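Local coordinates for RsbT co-antagonist protein RsbRA (Bacillus subtilis, PDB 2BNL), which regulates sigma-B activity in the general stress response as a stressosome component that stimulates the RsbT kinase toward RsbS in vitro, at residues L18-S30 and D39-L53. Residues are numbered along the deposited sequence; the frame is centred on the assembly and turned at random.
Sequences LLQLWTDTLKELS and DQVYENISKEYIDIL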
loop_
_atom_site.group_PDB
_atom_site.type_symbol
_atom_site.label_atom_id
_atom_site.label_comp_id
_atom_site.label_asym_id
_atom_site.label_seq_id
_atom_site.Cartn_x
_atom_site.Cartn_y
_atom_site.Cartn_z
ATOM N N LEU A 18 18.609 -7.694 5.992
ATOM C CA LEU A 18 17.470 -7.156 5.290
ATOM C C LEU A 18 17.776 -6.771 3.851
ATOM O O LEU A 18 16.979 -6.967 3.006
ATOM C CB LEU A 18 16.871 -5.983 6.075
ATOM C CG LEU A 18 16.268 -6.392 7.415
ATOM C CD1 LEU A 18 15.721 -5.147 8.293
ATOM C CD2 LEU A 18 15.054 -7.332 7.160
ATOM N N LEU A 19 18.934 -6.230 3.606
ATOM C CA LEU A 19 19.359 -5.816 2.323
ATOM C C LEU A 19 19.304 -7.082 1.389
ATOM O O LEU A 19 18.863 -6.978 0.265
ATOM C CB LEU A 19 20.717 -5.116 2.354
ATOM C CG LEU A 19 21.590 -4.899 1.031
ATOM C CD1 LEU A 19 21.151 -3.869 -0.080
ATOM C CD2 LEU A 19 23.022 -4.555 1.279
ATOM N N GLN A 20 19.862 -8.186 1.889
ATOM C CA GLN A 20 19.882 -9.443 1.110
ATOM C C GLN A 20 18.464 -9.953 0.877
ATOM O O GLN A 20 18.113 -10.350 -0.204
ATOM C CB GLN A 20 20.769 -10.469 1.864
ATOM C CG GLN A 20 20.743 -11.930 1.269
ATOM C CD GLN A 20 21.279 -12.026 -0.180
ATOM O OE1 GLN A 20 21.765 -11.008 -0.761
ATOM N NE2 GLN A 20 21.187 -13.287 -0.797
ATOM N N LEU A 21 17.647 -9.950 1.918
ATOM C CA LEU A 21 16.277 -10.391 1.813
ATOM C C LEU A 21 15.459 -9.597 0.745
ATOM O O LEU A 21 14.753 -10.166 -0.056
ATOM C CB LEU A 21 15.633 -10.223 3.192
ATOM C CG LEU A 21 14.258 -10.776 3.378
ATOM C CD1 LEU A 21 14.319 -12.341 3.415
ATOM C CD2 LEU A 21 13.651 -10.265 4.681
ATOM N N TRP A 22 15.543 -8.286 0.833
ATOM C CA TRP A 22 14.873 -7.391 -0.066
ATOM C C TRP A 22 15.426 -7.414 -1.473
ATOM O O TRP A 22 14.669 -7.326 -2.403
ATOM C CB TRP A 22 14.803 -5.978 0.552
ATOM C CG TRP A 22 13.962 -5.992 1.734
ATOM C CD1 TRP A 22 13.115 -6.960 2.115
ATOM C CD2 TRP A 22 13.934 -5.002 2.782
ATOM N NE1 TRP A 22 12.508 -6.610 3.301
ATOM C CE2 TRP A 22 12.984 -5.407 3.708
ATOM C CE3 TRP A 22 14.629 -3.808 3.002
ATOM C CZ2 TRP A 22 12.700 -4.670 4.867
ATOM C CZ3 TRP A 22 14.331 -3.094 4.148
ATOM C CH2 TRP A 22 13.382 -3.535 5.040
ATOM N N THR A 23 16.747 -7.580 -1.620
ATOM C CA THR A 23 17.349 -7.731 -2.924
ATOM C C THR A 23 16.811 -9.001 -3.582
ATOM O O THR A 23 16.446 -9.020 -4.737
ATOM C CB THR A 23 18.923 -7.702 -2.812
ATOM O OG1 THR A 23 19.314 -6.416 -2.316
ATOM C CG2 THR A 23 19.508 -7.860 -4.241
ATOM N N ASP A 24 16.761 -10.075 -2.832
ATOM C CA ASP A 24 16.216 -11.340 -3.321
ATOM C C ASP A 24 14.775 -11.267 -3.673
ATOM O O ASP A 24 14.337 -11.890 -4.635
ATOM C CB ASP A 24 16.446 -12.490 -2.311
ATOM C CG ASP A 24 17.919 -12.857 -2.161
ATOM O OD1 ASP A 24 18.807 -12.436 -2.982
ATOM O OD2 ASP A 24 18.214 -13.509 -1.147
ATOM N N THR A 25 13.992 -10.507 -2.918
ATOM C CA THR A 25 12.560 -10.298 -3.250
ATOM C C THR A 25 12.432 -9.594 -4.583
ATOM O O THR A 25 11.673 -10.036 -5.403
ATOM C CB THR A 25 11.920 -9.471 -2.116
ATOM O OG1 THR A 25 12.042 -10.189 -0.900
ATOM C CG2 THR A 25 10.481 -9.110 -2.394
ATOM N N LEU A 26 13.225 -8.523 -4.827
ATOM C CA LEU A 26 13.198 -7.802 -6.096
ATOM C C LEU A 26 13.544 -8.695 -7.246
ATOM O O LEU A 26 12.884 -8.699 -8.265
ATOM C CB LEU A 26 14.136 -6.593 -6.086
ATOM C CG LEU A 26 13.707 -5.453 -5.168
ATOM C CD1 LEU A 26 14.766 -4.479 -5.005
ATOM C CD2 LEU A 26 12.422 -4.699 -5.679
ATOM N N LYS A 27 14.567 -9.489 -7.050
ATOM C CA LYS A 27 15.006 -10.370 -8.080
ATOM C C LYS A 27 13.936 -11.385 -8.428
ATOM O O LYS A 27 13.655 -11.644 -9.596
ATOM C CB LYS A 27 16.291 -11.023 -7.631
ATOM C CG LYS A 27 17.495 -10.081 -7.662
ATOM C CD LYS A 27 18.747 -10.765 -7.015
ATOM C CE LYS A 27 19.056 -12.022 -7.687
ATOM N NZ LYS A 27 20.441 -12.548 -7.399
ATOM N N GLU A 28 13.324 -11.963 -7.397
ATOM C CA GLU A 28 12.231 -12.954 -7.581
ATOM C C GLU A 28 11.105 -12.338 -8.359
ATOM O O GLU A 28 10.575 -12.911 -9.287
ATOM C CB GLU A 28 11.745 -13.426 -6.193
ATOM C CG GLU A 28 10.655 -14.417 -6.174
ATOM C CD GLU A 28 10.119 -14.697 -4.733
ATOM O OE1 GLU A 28 10.859 -14.523 -3.698
ATOM O OE2 GLU A 28 8.920 -14.993 -4.648
ATOM N N LEU A 29 10.744 -11.132 -7.985
ATOM C CA LEU A 29 9.677 -10.468 -8.675
ATOM C C LEU A 29 10.019 -10.098 -10.100
ATOM O O LEU A 29 9.115 -10.163 -11.000
ATOM C CB LEU A 29 9.200 -9.233 -7.893
ATOM C CG LEU A 29 8.518 -9.488 -6.573
ATOM C CD1 LEU A 29 8.384 -8.154 -5.796
ATOM C CD2 LEU A 29 7.201 -10.129 -6.798
ATOM N N SER A 30 11.282 -9.725 -10.329
ATOM C CA SER A 30 11.689 -9.310 -11.697
ATOM C C SER A 30 11.569 -10.451 -12.734
ATOM O O SER A 30 11.413 -10.206 -13.906
ATOM C CB SER A 30 13.117 -8.724 -11.737
ATOM O OG SER A 30 14.120 -9.696 -11.525
ATOM N N ASP A 39 21.780 -7.599 -10.610
ATOM C CA ASP A 39 21.831 -7.700 -9.147
ATOM C C ASP A 39 22.146 -6.400 -8.433
ATOM O O ASP A 39 21.494 -6.111 -7.415
ATOM C CB ASP A 39 22.766 -8.776 -8.715
ATOM C CG ASP A 39 22.215 -10.202 -9.084
ATOM O OD1 ASP A 39 21.082 -10.330 -9.654
ATOM O OD2 ASP A 39 22.951 -11.194 -8.859
ATOM N N GLN A 40 23.200 -5.676 -8.903
ATOM C CA GLN A 40 23.554 -4.409 -8.338
ATOM C C GLN A 40 22.440 -3.356 -8.392
ATOM O O GLN A 40 22.342 -2.600 -7.476
ATOM C CB GLN A 40 24.832 -3.856 -8.951
ATOM C CG GLN A 40 25.372 -2.724 -8.148
ATOM C CD GLN A 40 25.957 -3.214 -6.812
ATOM O OE1 GLN A 40 26.821 -4.038 -6.832
ATOM N NE2 GLN A 40 25.467 -2.687 -5.655
ATOM N N VAL A 41 21.640 -3.293 -9.470
ATOM C CA VAL A 41 20.559 -2.347 -9.560
ATOM C C VAL A 41 19.573 -2.651 -8.442
ATOM O O VAL A 41 19.155 -1.756 -7.707
ATOM C CB VAL A 41 19.885 -2.343 -10.945
ATOM C CG1 VAL A 41 18.632 -1.684 -10.925
ATOM C CG2 VAL A 41 20.799 -1.606 -11.918
ATOM N N TYR A 42 19.261 -3.921 -8.257
ATOM C CA TYR A 42 18.248 -4.254 -7.199
ATOM C C TYR A 42 18.807 -4.069 -5.819
ATOM O O TYR A 42 18.076 -3.532 -4.899
ATOM C CB TYR A 42 17.678 -5.665 -7.447
ATOM C CG TYR A 42 16.965 -5.854 -8.773
ATOM C CD1 TYR A 42 15.902 -5.052 -9.143
ATOM C CD2 TYR A 42 17.334 -6.843 -9.672
ATOM C CE1 TYR A 42 15.198 -5.202 -10.341
ATOM C CE2 TYR A 42 16.632 -6.975 -10.876
ATOM C CZ TYR A 42 15.582 -6.149 -11.194
ATOM O OH TYR A 42 14.943 -6.290 -12.403
ATOM N N GLU A 43 20.087 -4.431 -5.630
ATOM C CA GLU A 43 20.746 -4.137 -4.366
ATOM C C GLU A 43 20.726 -2.627 -4.002
ATOM O O GLU A 43 20.476 -2.256 -2.893
ATOM C CB GLU A 43 22.165 -4.723 -4.346
ATOM C CG GLU A 43 22.901 -4.458 -3.062
ATOM C CD GLU A 43 24.379 -4.879 -3.084
ATOM O OE1 GLU A 43 24.624 -5.996 -3.565
ATOM O OE2 GLU A 43 25.280 -4.042 -2.715
ATOM N N ASN A 44 20.984 -1.805 -4.977
ATOM C CA ASN A 44 21.029 -0.378 -4.799
ATOM C C ASN A 44 19.654 0.188 -4.439
ATOM O O ASN A 44 19.538 1.115 -3.678
ATOM C CB ASN A 44 21.589 0.313 -6.033
ATOM C CG ASN A 44 23.069 0.198 -6.172
ATOM O OD1 ASN A 44 23.765 -0.450 -5.406
ATOM N ND2 ASN A 44 23.555 0.758 -7.241
ATOM N N ILE A 45 18.624 -0.360 -5.041
ATOM C CA ILE A 45 17.251 -0.056 -4.600
ATOM C C ILE A 45 16.944 -0.430 -3.152
ATOM O O ILE A 45 16.403 0.403 -2.416
ATOM C CB ILE A 45 16.180 -0.740 -5.513
ATOM C CG1 ILE A 45 16.222 -0.134 -6.905
ATOM C CG2 ILE A 45 14.811 -0.625 -4.865
ATOM C CD1 ILE A 45 15.601 -0.981 -7.926
ATOM N N SER A 46 17.326 -1.642 -2.738
ATOM C CA SER A 46 17.146 -2.068 -1.363
ATOM C C SER A 46 17.915 -1.193 -0.423
ATOM O O SER A 46 17.411 -0.909 0.645
ATOM C CB SER A 46 17.545 -3.511 -1.205
ATOM O OG SER A 46 16.855 -4.183 -2.254
ATOM N N LYS A 47 19.142 -0.834 -0.793
ATOM C CA LYS A 47 19.968 0.012 0.052
ATOM C C LYS A 47 19.381 1.434 0.171
ATOM O O LYS A 47 19.407 1.986 1.270
ATOM C CB LYS A 47 21.470 -0.009 -0.408
ATOM C CG LYS A 47 22.342 1.025 0.318
ATOM C CD LYS A 47 22.422 0.806 1.793
ATOM C CE LYS A 47 23.589 1.722 2.503
ATOM N NZ LYS A 47 23.205 2.037 3.893
ATOM N N GLU A 48 18.918 1.991 -0.912
ATOM C CA GLU A 48 18.301 3.356 -0.929
ATOM C C GLU A 48 17.066 3.291 -0.058
ATOM O O GLU A 48 16.739 4.215 0.660
ATOM C CB GLU A 48 17.787 3.751 -2.297
ATOM C CG GLU A 48 18.602 4.708 -3.169
ATOM C CD GLU A 48 17.876 5.107 -4.497
ATOM O OE1 GLU A 48 17.507 6.327 -4.595
ATOM O OE2 GLU A 48 17.703 4.215 -5.442
ATOM N N TYR A 49 16.307 2.220 -0.167
ATOM C CA TYR A 49 15.083 2.058 0.734
ATOM C C TYR A 49 15.383 1.929 2.210
ATOM O O TYR A 49 14.779 2.610 3.051
ATOM C CB TYR A 49 14.337 0.832 0.313
ATOM C CG TYR A 49 13.021 0.643 0.958
ATOM C CD1 TYR A 49 11.962 1.516 0.711
ATOM C CD2 TYR A 49 12.792 -0.417 1.778
ATOM C CE1 TYR A 49 10.696 1.321 1.262
ATOM C CE2 TYR A 49 11.497 -0.606 2.359
ATOM C CZ TYR A 49 10.466 0.271 2.077
ATOM O OH TYR A 49 9.225 0.007 2.600
ATOM N N ILE A 50 16.351 1.067 2.549
ATOM C CA ILE A 50 16.750 0.980 3.941
ATOM C C ILE A 50 17.213 2.381 4.507
ATOM O O ILE A 50 16.934 2.691 5.659
ATOM C CB ILE A 50 17.875 -0.092 4.208
ATOM C CG1 ILE A 50 17.404 -1.492 3.858
ATOM C CG2 ILE A 50 18.189 -0.343 5.748
ATOM C CD1 ILE A 50 18.561 -2.662 3.557
ATOM N N ASP A 51 17.966 3.122 3.722
ATOM C CA ASP A 51 18.475 4.441 4.105
ATOM C C ASP A 51 17.294 5.398 4.382
ATOM O O ASP A 51 17.361 6.136 5.326
ATOM C CB ASP A 51 19.316 5.074 3.017
ATOM C CG ASP A 51 20.738 4.527 2.953
ATOM O OD1 ASP A 51 21.103 3.641 3.734
ATOM O OD2 ASP A 51 21.458 5.037 2.086
ATOM N N ILE A 52 16.239 5.303 3.588
ATOM C CA ILE A 52 14.934 5.966 3.878
ATOM C C ILE A 52 14.326 5.578 5.218
ATOM O O ILE A 52 13.964 6.456 6.023
ATOM C CB ILE A 52 13.913 5.818 2.743
ATOM C CG1 ILE A 52 14.384 6.585 1.488
ATOM C CG2 ILE A 52 12.521 6.202 3.200
ATOM C CD1 ILE A 52 13.871 6.018 0.152
ATOM N N LEU A 53 14.322 4.296 5.497
ATOM C CA LEU A 53 13.757 3.800 6.713
ATOM C C LEU A 53 14.523 4.354 7.886
ATOM O O LEU A 53 13.909 4.788 8.865
ATOM C CB LEU A 53 13.742 2.261 6.713
ATOM C CG LEU A 53 12.989 1.545 5.630
ATOM C CD1 LEU A 53 13.142 0.016 5.844
ATOM C CD2 LEU A 53 11.604 1.915 5.432
#
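Leu19, Trp22 and Ser46 interlock as knobs into holes where helices 15-30 and 39-54 pack in the globin-like N-terminal domain of RsbRA. The segment axes come within 8.5 Å and their N-to-C directions lie 129° apart, so the helices diverge from a tight middle. Serine suits that middle: Ser46 sits among Leu19, Trp22, Thr23 and Leu26, small enough to let the backbones close in. Its OG bonds back to Tyr42 O, as Thr23 OG1 gives its hydrogen to Leu19 O (2.7 Å); each buried hydroxyl is satisfied within its own helix. A trans chi1 (164°) swings the Leu19 branch across to the partner helix, where CD1 settles among Glu43, Ser46 and Lys47, while Ile50 CD1 presses on Leu19 CB at 3.5 Å.

From beside this middle, the Trp22 indole reaches toward Tyr49, Ile50 and Leu53, a large flat group suited to where the helices part. Tyr49 turns its ring edge to one face of the indole in an offset edge-to-face pair, the planes at 72°, and Ile50 CG1 meets the indole rim near its plane, 3.5 Å from CZ3. Leu53 CD1 approaches the same outer corner obliquely. Phe91 of helix 81-100 stacks on Trp22 and meets Tyr49 edge-to-face, extending the aromatic cluster into the core, where Tyr49 OH bonds to Asn124.

Toward the other end, Tyr42 extends its ring past Leu26 CB and Lys27 CG, bringing OH beside Ser30 CB; that hydroxyl bonds to the backbone N of Leu37 in the connecting loop. Leu26 rests CD1 against Tyr42 O, Ser46 OG and Ile45 CG2. At the rim a long lysine reaches across: bent at chi3, Lys27 forms a salt bridge to Asp39, its NZ lying 3.2 Å from both OD1 and OD2 in two weak hydrogen bonds.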